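Local atomic coordinates of scyllo-inosose 3-dehydrogenase (Thermotoga maritima, PDB entry 3IP1), a protein that catalyses the NAD(+)-dependent oxidation of scyllo-inosose to 3-dehydro-scyllo-inosose, probably as part of myo-inositol degradation. Residues 211-221 with 281-290; 304-315 with 329-339. All blocks are in the same frame, centred on the assembly; numbering follows the deposited sequence.

Contact 1 of 2, residues 211-221 with 281-290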
loop_
_atom_site.group_PDB
_atom_site.type_symbol
_atom_site.label_atom_id
_atom_site.label_comp_id
_atom_site.label_asym_id
_atom_site.label_seq_id
_atom_site.Cartn_x
_atom_site.Cartn_y
_atom_site.Cartn_z
ATOM N N ILE A 211 -10.252 -6.333 -2.231
ATOM C CA ILE A 211 -10.077 -7.565 -1.456
ATOM C C ILE A 211 -8.990 -8.422 -2.114
ATOM O O ILE A 211 -8.544 -8.145 -3.234
ATOM C CB ILE A 211 -11.412 -8.382 -1.330
ATOM C CG1 ILE A 211 -11.973 -8.659 -2.729
ATOM C CG2 ILE A 211 -12.422 -7.633 -0.428
ATOM C CD1 ILE A 211 -13.087 -9.637 -2.806
ATOM N N ARG A 212 -8.551 -9.449 -1.402
ATOM C CA ARG A 212 -7.851 -10.548 -2.035
ATOM C C ARG A 212 -8.876 -11.633 -2.401
ATOM O O ARG A 212 -9.838 -11.845 -1.662
ATOM C CB ARG A 212 -6.798 -11.092 -1.079
ATOM C CG ARG A 212 -5.722 -10.077 -0.782
ATOM C CD ARG A 212 -4.533 -10.714 -0.115
ATOM N NE ARG A 212 -3.466 -9.745 0.073
ATOM C CZ ARG A 212 -2.529 -9.844 1.017
ATOM N NH1 ARG A 212 -2.499 -10.891 1.843
ATOM N NH2 ARG A 212 -1.617 -8.889 1.125
ATOM N N PRO A 213 -8.677 -12.320 -3.541
ATOM C CA PRO A 213 -9.587 -13.413 -3.925
ATOM C C PRO A 213 -9.685 -14.460 -2.821
ATOM O O PRO A 213 -8.663 -14.867 -2.278
ATOM C CB PRO A 213 -8.912 -14.017 -5.155
ATOM C CG PRO A 213 -8.088 -12.891 -5.721
ATOM C CD PRO A 213 -7.615 -12.093 -4.541
ATOM N N GLY A 214 -10.912 -14.867 -2.502
ATOM C CA GLY A 214 -11.206 -15.725 -1.355
ATOM C C GLY A 214 -11.830 -14.990 -0.163
ATOM O O GLY A 214 -12.403 -15.622 0.718
ATOM N N ASP A 215 -11.704 -13.664 -0.116
ATOM C CA ASP A 215 -12.272 -12.860 0.979
ATOM C C ASP A 215 -13.783 -12.825 0.929
ATOM O O ASP A 215 -14.360 -13.014 -0.127
ATOM C CB ASP A 215 -11.763 -11.415 0.924
ATOM C CG ASP A 215 -10.330 -11.268 1.440
ATOM O OD1 ASP A 215 -9.806 -12.181 2.120
ATOM O OD2 ASP A 215 -9.719 -10.223 1.163
ATOM N N ASN A 216 -14.409 -12.582 2.077
ATOM C CA ASN A 216 -15.861 -12.405 2.169
ATOM C C ASN A 216 -16.182 -10.919 2.218
ATOM O O ASN A 216 -15.401 -10.121 2.780
ATOM C CB ASN A 216 -16.424 -13.053 3.434
ATOM C CG ASN A 216 -16.234 -14.557 3.468
ATOM O OD1 ASN A 216 -16.301 -15.226 2.440
ATOM N ND2 ASN A 216 -16.010 -15.097 4.665
ATOM N N VAL A 217 -17.321 -10.554 1.640
ATOM C CA VAL A 217 -17.765 -9.170 1.688
ATOM C C VAL A 217 -19.234 -9.100 2.103
ATOM O O VAL A 217 -20.001 -10.002 1.799
ATOM C CB VAL A 217 -17.547 -8.412 0.332
ATOM C CG1 VAL A 217 -16.057 -8.453 -0.091
ATOM C CG2 VAL A 217 -18.427 -8.977 -0.752
ATOM N N VAL A 218 -19.602 -8.012 2.786
ATOM C CA VAL A 218 -20.974 -7.752 3.212
ATOM C C VAL A 218 -21.402 -6.372 2.717
ATOM O O VAL A 218 -20.760 -5.362 3.010
ATOM C CB VAL A 218 -21.115 -7.829 4.760
ATOM C CG1 VAL A 218 -22.492 -7.353 5.218
ATOM C CG2 VAL A 218 -20.831 -9.267 5.263
ATOM N N ILE A 219 -22.497 -6.331 1.972
ATOM C CA ILE A 219 -23.043 -5.064 1.465
ATOM C C ILE A 219 -24.397 -4.768 2.117
ATOM O O ILE A 219 -25.332 -5.573 2.041
ATOM C CB ILE A 219 -23.180 -5.074 -0.085
ATOM C CG1 ILE A 219 -21.799 -5.220 -0.735
ATOM C CG2 ILE A 219 -23.851 -3.811 -0.575
ATOM C CD1 ILE A 219 -21.803 -6.003 -1.970
ATOM N N LEU A 220 -24.490 -3.606 2.743
ATOM C CA LEU A 220 -25.719 -3.167 3.380
ATOM C C LEU A 220 -26.386 -2.144 2.468
ATOM O O LEU A 220 -25.870 -1.038 2.286
ATOM C CB LEU A 220 -25.413 -2.578 4.766
ATOM C CG LEU A 220 -24.802 -3.558 5.788
ATOM C CD1 LEU A 220 -23.246 -3.576 5.776
ATOM C CD2 LEU A 220 -25.309 -3.250 7.192
ATOM N N GLY A 221 -27.527 -2.522 1.889
ATOM C CA GLY A 221 -28.289 -1.628 1.012
ATOM C C GLY A 221 -28.192 -2.094 -0.418
ATOM O O GLY A 221 -27.079 -2.219 -0.952
ATOM N N LEU A 281 -16.163 -16.491 10.246
ATOM C CA LEU A 281 -15.035 -15.680 9.765
ATOM C C LEU A 281 -15.341 -14.188 9.626
ATOM O O LEU A 281 -14.448 -13.343 9.789
ATOM C CB LEU A 281 -14.487 -16.233 8.439
ATOM C CG LEU A 281 -13.024 -15.858 8.147
ATOM C CD1 LEU A 281 -12.069 -16.492 9.193
ATOM C CD2 LEU A 281 -12.617 -16.220 6.725
ATOM N N GLY A 282 -16.599 -13.865 9.323
ATOM C CA GLY A 282 -16.978 -12.497 9.030
ATOM C C GLY A 282 -16.533 -12.070 7.646
ATOM O O GLY A 282 -16.467 -12.893 6.728
ATOM N N ALA A 283 -16.210 -10.782 7.495
ATOM C CA ALA A 283 -15.854 -10.218 6.174
ATOM C C ALA A 283 -14.649 -9.289 6.213
ATOM O O ALA A 283 -14.359 -8.673 7.241
ATOM C CB ALA A 283 -17.056 -9.503 5.550
ATOM N N LYS A 284 -13.940 -9.203 5.089
ATOM C CA LYS A 284 -12.826 -8.253 4.933
ATOM C C LYS A 284 -13.346 -6.834 4.662
ATOM O O LYS A 284 -12.696 -5.846 5.014
ATOM C CB LYS A 284 -11.870 -8.736 3.820
ATOM C CG LYS A 284 -10.750 -7.791 3.398
ATOM C CD LYS A 284 -9.664 -7.597 4.485
ATOM C CE LYS A 284 -8.813 -6.297 4.186
ATOM N NZ LYS A 284 -9.671 -5.009 4.272
ATOM N N LEU A 285 -14.525 -6.729 4.052
ATOM C CA LEU A 285 -15.071 -5.432 3.686
ATOM C C LEU A 285 -16.589 -5.350 3.887
ATOM O O LEU A 285 -17.333 -6.242 3.477
ATOM C CB LEU A 285 -14.706 -5.109 2.222
ATOM C CG LEU A 285 -15.267 -3.811 1.605
ATOM C CD1 LEU A 285 -14.563 -2.550 2.146
ATOM C CD2 LEU A 285 -15.163 -3.851 0.089
ATOM N N PHE A 286 -17.025 -4.263 4.507
ATOM C CA PHE A 286 -18.435 -3.932 4.631
ATOM C C PHE A 286 -18.688 -2.637 3.862
ATOM O O PHE A 286 -17.932 -1.680 3.983
ATOM C CB PHE A 286 -18.840 -3.735 6.098
ATOM C CG PHE A 286 -18.648 -4.956 6.973
ATOM C CD1 PHE A 286 -17.385 -5.299 7.437
ATOM C CD2 PHE A 286 -19.754 -5.735 7.357
ATOM C CE1 PHE A 286 -17.201 -6.432 8.269
ATOM C CE2 PHE A 286 -19.602 -6.862 8.181
ATOM C CZ PHE A 286 -18.332 -7.218 8.644
ATOM N N LEU A 287 -19.749 -2.615 3.058
ATOM C CA LEU A 287 -20.119 -1.404 2.344
ATOM C C LEU A 287 -21.402 -0.900 2.956
ATOM O O LEU A 287 -22.440 -1.581 2.912
ATOM C CB LEU A 287 -20.313 -1.652 0.847
ATOM C CG LEU A 287 -20.672 -0.396 0.035
ATOM C CD1 LEU A 287 -19.493 0.637 0.026
ATOM C CD2 LEU A 287 -21.108 -0.717 -1.381
ATOM N N GLU A 288 -21.322 0.290 3.544
ATOM C CA GLU A 288 -22.475 0.924 4.139
ATOM C C GLU A 288 -23.122 1.785 3.061
ATOM O O GLU A 288 -22.688 2.911 2.824
ATOM C CB GLU A 288 -22.050 1.800 5.326
ATOM C CG GLU A 288 -23.170 2.079 6.340
ATOM C CD GLU A 288 -24.471 2.554 5.696
ATOM O OE1 GLU A 288 -24.647 3.769 5.459
ATOM O OE2 GLU A 288 -25.318 1.694 5.415
ATOM N N ALA A 289 -24.138 1.230 2.402
ATOM C CA ALA A 289 -24.840 1.916 1.324
ATOM C C ALA A 289 -26.330 2.097 1.631
ATOM O O ALA A 289 -27.127 2.176 0.707
ATOM C CB ALA A 289 -24.659 1.151 0.010
ATOM N N THR A 290 -26.694 2.153 2.919
ATOM C CA THR A 290 -28.098 2.316 3.336
ATOM C C THR A 290 -28.497 3.772 3.523
ATOM O O THR A 290 -29.641 4.125 3.312
ATOM C CB THR A 290 -28.442 1.617 4.684
ATOM O OG1 THR A 290 -27.747 2.271 5.750
ATOM C CG2 THR A 290 -28.124 0.102 4.674
#

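Contact 2 of 2, residues 304-315 with 329-339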
loop_
_atom_site.group_PDB
_atom_site.type_symbol
_atom_site.label_atom_id
_atom_site.label_comp_id
_atom_site.label_asym_id
_atom_site.label_seq_id
_atom_site.Cartn_x
_atom_site.Cartn_y
_atom_site.Cartn_z
ATOM N N ILE A 304 -18.113 -7.541 13.334
ATOM C CA ILE A 304 -16.676 -7.325 13.337
ATOM C C ILE A 304 -16.102 -7.898 14.639
ATOM O O ILE A 304 -15.124 -8.644 14.619
ATOM C CB ILE A 304 -16.301 -5.825 13.158
ATOM C CG1 ILE A 304 -16.608 -5.352 11.719
ATOM C CG2 ILE A 304 -14.828 -5.619 13.456
ATOM C CD1 ILE A 304 -16.448 -3.788 11.493
ATOM N N TRP A 305 -16.751 -7.564 15.754
ATOM C CA TRP A 305 -16.330 -7.998 17.078
ATOM C C TRP A 305 -16.296 -9.521 17.194
ATOM O O TRP A 305 -15.284 -10.086 17.575
ATOM C CB TRP A 305 -17.255 -7.424 18.149
ATOM C CG TRP A 305 -16.815 -7.758 19.546
ATOM C CD1 TRP A 305 -17.339 -8.721 20.368
ATOM C CD2 TRP A 305 -15.751 -7.136 20.282
ATOM N NE1 TRP A 305 -16.672 -8.728 21.577
ATOM C CE2 TRP A 305 -15.697 -7.763 21.554
ATOM C CE3 TRP A 305 -14.846 -6.103 19.994
ATOM C CZ2 TRP A 305 -14.774 -7.391 22.538
ATOM C CZ3 TRP A 305 -13.933 -5.729 20.968
ATOM C CH2 TRP A 305 -13.898 -6.379 22.227
ATOM N N ARG A 306 -17.393 -10.173 16.832
ATOM C CA ARG A 306 -17.535 -11.615 17.031
ATOM C C ARG A 306 -16.820 -12.486 15.988
ATOM O O ARG A 306 -16.507 -13.648 16.269
ATOM C CB ARG A 306 -19.023 -11.984 17.095
ATOM C CG ARG A 306 -19.723 -11.481 18.377
ATOM C CD ARG A 306 -21.222 -11.747 18.347
ATOM N NE ARG A 306 -21.489 -13.172 18.127
ATOM C CZ ARG A 306 -22.698 -13.691 17.923
ATOM N NH1 ARG A 306 -23.764 -12.908 17.911
ATOM N NH2 ARG A 306 -22.837 -14.995 17.721
ATOM N N ALA A 307 -16.593 -11.932 14.787
ATOM C CA ALA A 307 -15.855 -12.616 13.712
ATOM C C ALA A 307 -14.420 -12.971 14.086
ATOM O O ALA A 307 -13.763 -12.274 14.858
ATOM C CB ALA A 307 -15.852 -11.767 12.436
ATOM N N ARG A 308 -13.923 -14.045 13.495
ATOM C CA ARG A 308 -12.546 -14.448 13.718
ATOM C C ARG A 308 -11.568 -13.751 12.773
ATOM O O ARG A 308 -10.378 -13.606 13.091
ATOM C CB ARG A 308 -12.445 -15.955 13.594
ATOM C CG ARG A 308 -13.396 -16.652 14.554
ATOM C CD ARG A 308 -13.081 -18.110 14.682
ATOM N NE ARG A 308 -11.714 -18.319 15.150
ATOM C CZ ARG A 308 -11.170 -19.517 15.316
ATOM N NH1 ARG A 308 -11.882 -20.608 15.060
ATOM N NH2 ARG A 308 -9.921 -19.626 15.732
ATOM N N GLY A 309 -12.069 -13.320 11.617
ATOM C CA GLY A 309 -11.272 -12.539 10.662
ATOM C C GLY A 309 -10.871 -11.216 11.294
ATOM O O GLY A 309 -11.507 -10.738 12.226
ATOM N N ILE A 310 -9.785 -10.638 10.813
ATOM C CA ILE A 310 -9.375 -9.316 11.273
ATOM C C ILE A 310 -9.159 -8.456 10.042
ATOM O O ILE A 310 -9.405 -8.915 8.929
ATOM C CB ILE A 310 -8.106 -9.359 12.156
ATOM C CG1 ILE A 310 -6.964 -10.097 11.446
ATOM C CG2 ILE A 310 -8.419 -9.981 13.515
ATOM C CD1 ILE A 310 -5.593 -9.900 12.142
ATOM N N ASN A 311 -8.727 -7.213 10.239
ATOM C CA ASN A 311 -8.468 -6.309 9.117
ATOM C C ASN A 311 -9.709 -5.934 8.280
ATOM O O ASN A 311 -9.579 -5.598 7.112
ATOM C CB ASN A 311 -7.340 -6.876 8.229
ATOM C CG ASN A 311 -6.006 -6.884 8.944
ATOM O OD1 ASN A 311 -5.573 -5.862 9.493
ATOM N ND2 ASN A 311 -5.347 -8.036 8.959
ATOM N N ALA A 312 -10.903 -5.987 8.884
ATOM C CA ALA A 312 -12.120 -5.546 8.188
ATOM C C ALA A 312 -12.043 -4.062 7.907
ATOM O O ALA A 312 -11.508 -3.294 8.704
ATOM C CB ALA A 312 -13.374 -5.850 8.997
ATOM N N THR A 313 -12.576 -3.674 6.761
ATOM C CA THR A 313 -12.746 -2.283 6.411
ATOM C C THR A 313 -14.241 -1.972 6.290
ATOM O O THR A 313 -14.990 -2.724 5.646
ATOM C CB THR A 313 -12.015 -1.967 5.085
ATOM O OG1 THR A 313 -10.608 -2.090 5.296
ATOM C CG2 THR A 313 -12.333 -0.541 4.605
ATOM N N VAL A 314 -14.693 -0.886 6.915
ATOM C CA VAL A 314 -16.046 -0.420 6.650
ATOM C C VAL A 314 -15.952 0.808 5.765
ATOM O O VAL A 314 -15.374 1.815 6.147
ATOM C CB VAL A 314 -16.858 -0.082 7.898
ATOM C CG1 VAL A 314 -18.328 0.176 7.504
ATOM C CG2 VAL A 314 -16.787 -1.186 8.893
ATOM N N ALA A 315 -16.500 0.691 4.562
ATOM C CA ALA A 315 -16.500 1.809 3.628
ATOM C C ALA A 315 -17.890 2.447 3.665
ATOM O O ALA A 315 -18.906 1.746 3.512
ATOM C CB ALA A 315 -16.140 1.322 2.219
ATOM N N GLU A 329 -13.163 0.730 20.559
ATOM C CA GLU A 329 -12.593 -0.544 21.004
ATOM C C GLU A 329 -12.735 -1.655 19.982
ATOM O O GLU A 329 -11.827 -2.473 19.811
ATOM C CB GLU A 329 -13.252 -0.969 22.316
ATOM C CG GLU A 329 -12.847 -2.356 22.816
ATOM C CD GLU A 329 -13.180 -2.562 24.275
ATOM O OE1 GLU A 329 -12.719 -1.742 25.093
ATOM O OE2 GLU A 329 -13.895 -3.535 24.604
ATOM N N VAL A 330 -13.890 -1.708 19.326
ATOM C CA VAL A 330 -14.135 -2.725 18.313
ATOM C C VAL A 330 -13.058 -2.689 17.218
ATOM O O VAL A 330 -12.486 -3.734 16.880
ATOM C CB VAL A 330 -15.537 -2.572 17.707
ATOM C CG1 VAL A 330 -15.675 -3.423 16.429
ATOM C CG2 VAL A 330 -16.636 -2.927 18.787
ATOM N N PHE A 331 -12.793 -1.484 16.696
ATOM C CA PHE A 331 -11.779 -1.240 15.671
ATOM C C PHE A 331 -10.352 -1.492 16.139
ATOM O O PHE A 331 -9.575 -2.079 15.390
ATOM C CB PHE A 331 -11.996 0.120 14.960
ATOM C CG PHE A 331 -13.277 0.141 14.194
ATOM C CD1 PHE A 331 -13.292 -0.158 12.834
ATOM C CD2 PHE A 331 -14.499 0.310 14.863
ATOM C CE1 PHE A 331 -14.505 -0.246 12.129
ATOM C CE2 PHE A 331 -15.707 0.222 14.167
ATOM C CZ PHE A 331 -15.711 -0.060 12.799
ATOM N N GLN A 332 -10.026 -1.118 17.376
ATOM C CA GLN A 332 -8.724 -1.442 17.945
ATOM C C GLN A 332 -8.496 -2.955 18.088
ATOM O O GLN A 332 -7.476 -3.498 17.639
ATOM C CB GLN A 332 -8.553 -0.776 19.302
ATOM C CG GLN A 332 -8.376 0.744 19.257
ATOM C CD GLN A 332 -8.571 1.392 20.630
ATOM O OE1 GLN A 332 -9.279 0.857 21.492
ATOM N NE2 GLN A 332 -7.958 2.548 20.833
ATOM N N VAL A 333 -9.457 -3.627 18.709
ATOM C CA VAL A 333 -9.303 -5.022 19.063
ATOM C C VAL A 333 -9.378 -5.979 17.845
ATOM O O VAL A 333 -8.743 -7.034 17.847
ATOM C CB VAL A 333 -10.290 -5.423 20.205
ATOM C CG1 VAL A 333 -10.187 -6.915 20.534
ATOM C CG2 VAL A 333 -10.012 -4.602 21.488
ATOM N N ARG A 334 -10.143 -5.620 16.816
ATOM C CA ARG A 334 -10.252 -6.483 15.633
ATOM C C ARG A 334 -9.395 -5.992 14.465
ATOM O O ARG A 334 -9.515 -6.494 13.338
ATOM C CB ARG A 334 -11.718 -6.661 15.209
ATOM C CG ARG A 334 -12.689 -6.942 16.357
ATOM C CD ARG A 334 -12.283 -8.159 17.218
ATOM N NE ARG A 334 -12.240 -9.400 16.439
ATOM C CZ ARG A 334 -11.157 -10.163 16.325
ATOM N NH1 ARG A 334 -11.197 -11.271 15.602
ATOM N NH2 ARG A 334 -10.048 -9.834 16.971
ATOM N N ARG A 335 -8.550 -5.000 14.736
ATOM C CA ARG A 335 -7.644 -4.447 13.714
ATOM C C ARG A 335 -8.420 -3.996 12.467
ATOM O O ARG A 335 -8.050 -4.306 11.323
ATOM C CB ARG A 335 -6.549 -5.480 13.353
ATOM C CG ARG A 335 -5.228 -4.849 12.978
ATOM C CD ARG A 335 -4.261 -5.896 12.416
ATOM N NE ARG A 335 -2.916 -5.359 12.344
ATOM C CZ ARG A 335 -2.392 -4.777 11.273
ATOM N NH1 ARG A 335 -1.160 -4.298 11.327
ATOM N NH2 ARG A 335 -3.094 -4.684 10.155
ATOM N N ALA A 336 -9.493 -3.255 12.701
ATOM C CA ALA A 336 -10.406 -2.873 11.636
ATOM C C ALA A 336 -10.280 -1.391 11.348
ATOM O O ALA A 336 -9.654 -0.652 12.106
ATOM C CB ALA A 336 -11.844 -3.255 11.998
ATOM N N GLN A 337 -10.816 -0.967 10.216
ATOM C CA GLN A 337 -10.772 0.447 9.847
ATOM C C GLN A 337 -12.048 0.919 9.128
ATOM O O GLN A 337 -12.869 0.123 8.690
ATOM C CB GLN A 337 -9.520 0.788 9.010
ATOM C CG GLN A 337 -9.242 -0.125 7.794
ATOM C CD GLN A 337 -8.553 -1.482 8.158
ATOM O OE1 GLN A 337 -7.781 -1.604 9.132
ATOM N NE2 GLN A 337 -8.847 -2.496 7.370
ATOM N N ILE A 338 -12.168 2.236 9.022
ATOM C CA ILE A 338 -13.330 2.903 8.471
ATOM C C ILE A 338 -12.833 3.937 7.478
ATOM O O ILE A 338 -12.041 4.805 7.834
ATOM C CB ILE A 338 -14.105 3.684 9.580
ATOM C CG1 ILE A 338 -14.516 2.752 10.735
ATOM C CG2 ILE A 338 -15.328 4.416 8.977
ATOM C CD1 ILE A 338 -14.945 3.508 11.963
ATOM N N VAL A 339 -13.311 3.838 6.245
ATOM C CA VAL A 339 -12.997 4.810 5.201
ATOM C C VAL A 339 -14.293 5.433 4.673
ATOM O O VAL A 339 -15.323 4.767 4.522
ATOM C CB VAL A 339 -12.160 4.193 4.012
ATOM C CG1 VAL A 339 -10.854 3.562 4.515
ATOM C CG2 VAL A 339 -12.960 3.150 3.243
HETATM O O HOH W 1 -9.353 -13.981 15.557
HETATM O O HOH W 2 -6.085 -3.363 8.070
HETATM O O HOH W 3 -11.601 -6.881 11.524
#

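Contact 1 of 2, residues 211-221 with 281-290
N216 reaches across to G282. Its CB lies 3.3 Å from G282 O. CG, anti to its own carbonyl carbon (chi1 -63°), turns the amide back toward that oxygen. ND2 then donates to G282 O at 3.1 Å, approaching nearly along the C=O axis and close to the amide plane, with L281 CD2 beside it. Strands 216-220 and 285-288 run parallel (axes 10° apart), joined by bonds such as V218 N to L285 O (3.0 Å) and L287 N to V218 O (2.9 Å). The F286 ring has A283 CB over one face and L220 CD1 at its edge, with CD2 3.6 Å from V218 CB. D215 and K284 lie alongside, OD2 3.5 Å from K284 CG; K284 NZ leads off to N311 O. D215 OD2 also takes R212 N, and OD1 bridges to R352 of the second subunit. Replacing D215 by an alanine would probably leave that arginine without its charged mate, R212 N without its acceptor and the methylenes of K284 less covered. The chemistry divides: directional backbone bonds and apolar faces fix the centre of this Rossmann sheet, polar side chains the N-terminal ends of the two strands, upstream of G221 in a probable GxGxxG motif.

Contact 2 of 2, residues 304-315 with 329-339
N311 OD1 is gripped by R335 NH2 at 2.8 Å and by water 2, which also donates to Q337 OE1. The arginine, extended from CG to NE, brings its guanidinium edge to the oxygen, the amide and guanidinium planes being 79° apart. Q337 NE2 donates to T313 OG1 at 2.8 Å, the N-H...O angle of 177° being nearly straight. R334, bent at chi2 and chi3, folds against the end of helix 293-306, where NH1 donates to A307 O (2.9 Å), nearly in the guanidinium plane, and NH2 returns to V333 O. A positive group there would probably interact favourably with the carbonyls at the helix C terminus. The R334 and I304 side chains slide past each other in opposite directions, R334 CB 3.7 Å from I304 CG2, and I304 CD1 approaches F331 CZ. W305 CZ3 rests 3.7 Å from V333 CB, and V330 CA stands at the edge of the indole. Backbone bonds such as V314 N to Q337 O (2.7 Å) set strands 313-316 and 337-340 parallel. Q337 to V339 pair antiparallel with a strand of the third subunit, so the Rossmann sheet runs on across the interface, as in dimers of zinc-containing alcohol dehydrogenases.

Followed from the N terminus, the chain closes contact 1 first: between 211-221 and 281-290 it makes a long excursion of 59 residues that supplies strands 240-244 and 261-263 and helices 224-235, 248-257 and 270-277. Contact 2 opens only afterwards, and just 13 residues, including strand 324-326, separate its segments. The two loops stand in series, neither nested nor crossed. Helix 293-306 leads from one to the other, and their centres lie about 12 Å apart. Strands 285-288 and 313-316 are neighbours, with probable hydrogen bonds from T313 N to K284 O and from F286 N to T313 O. Together the contacts therefore tie the middle of the six-stranded parallel sheet to its 337-340 margin.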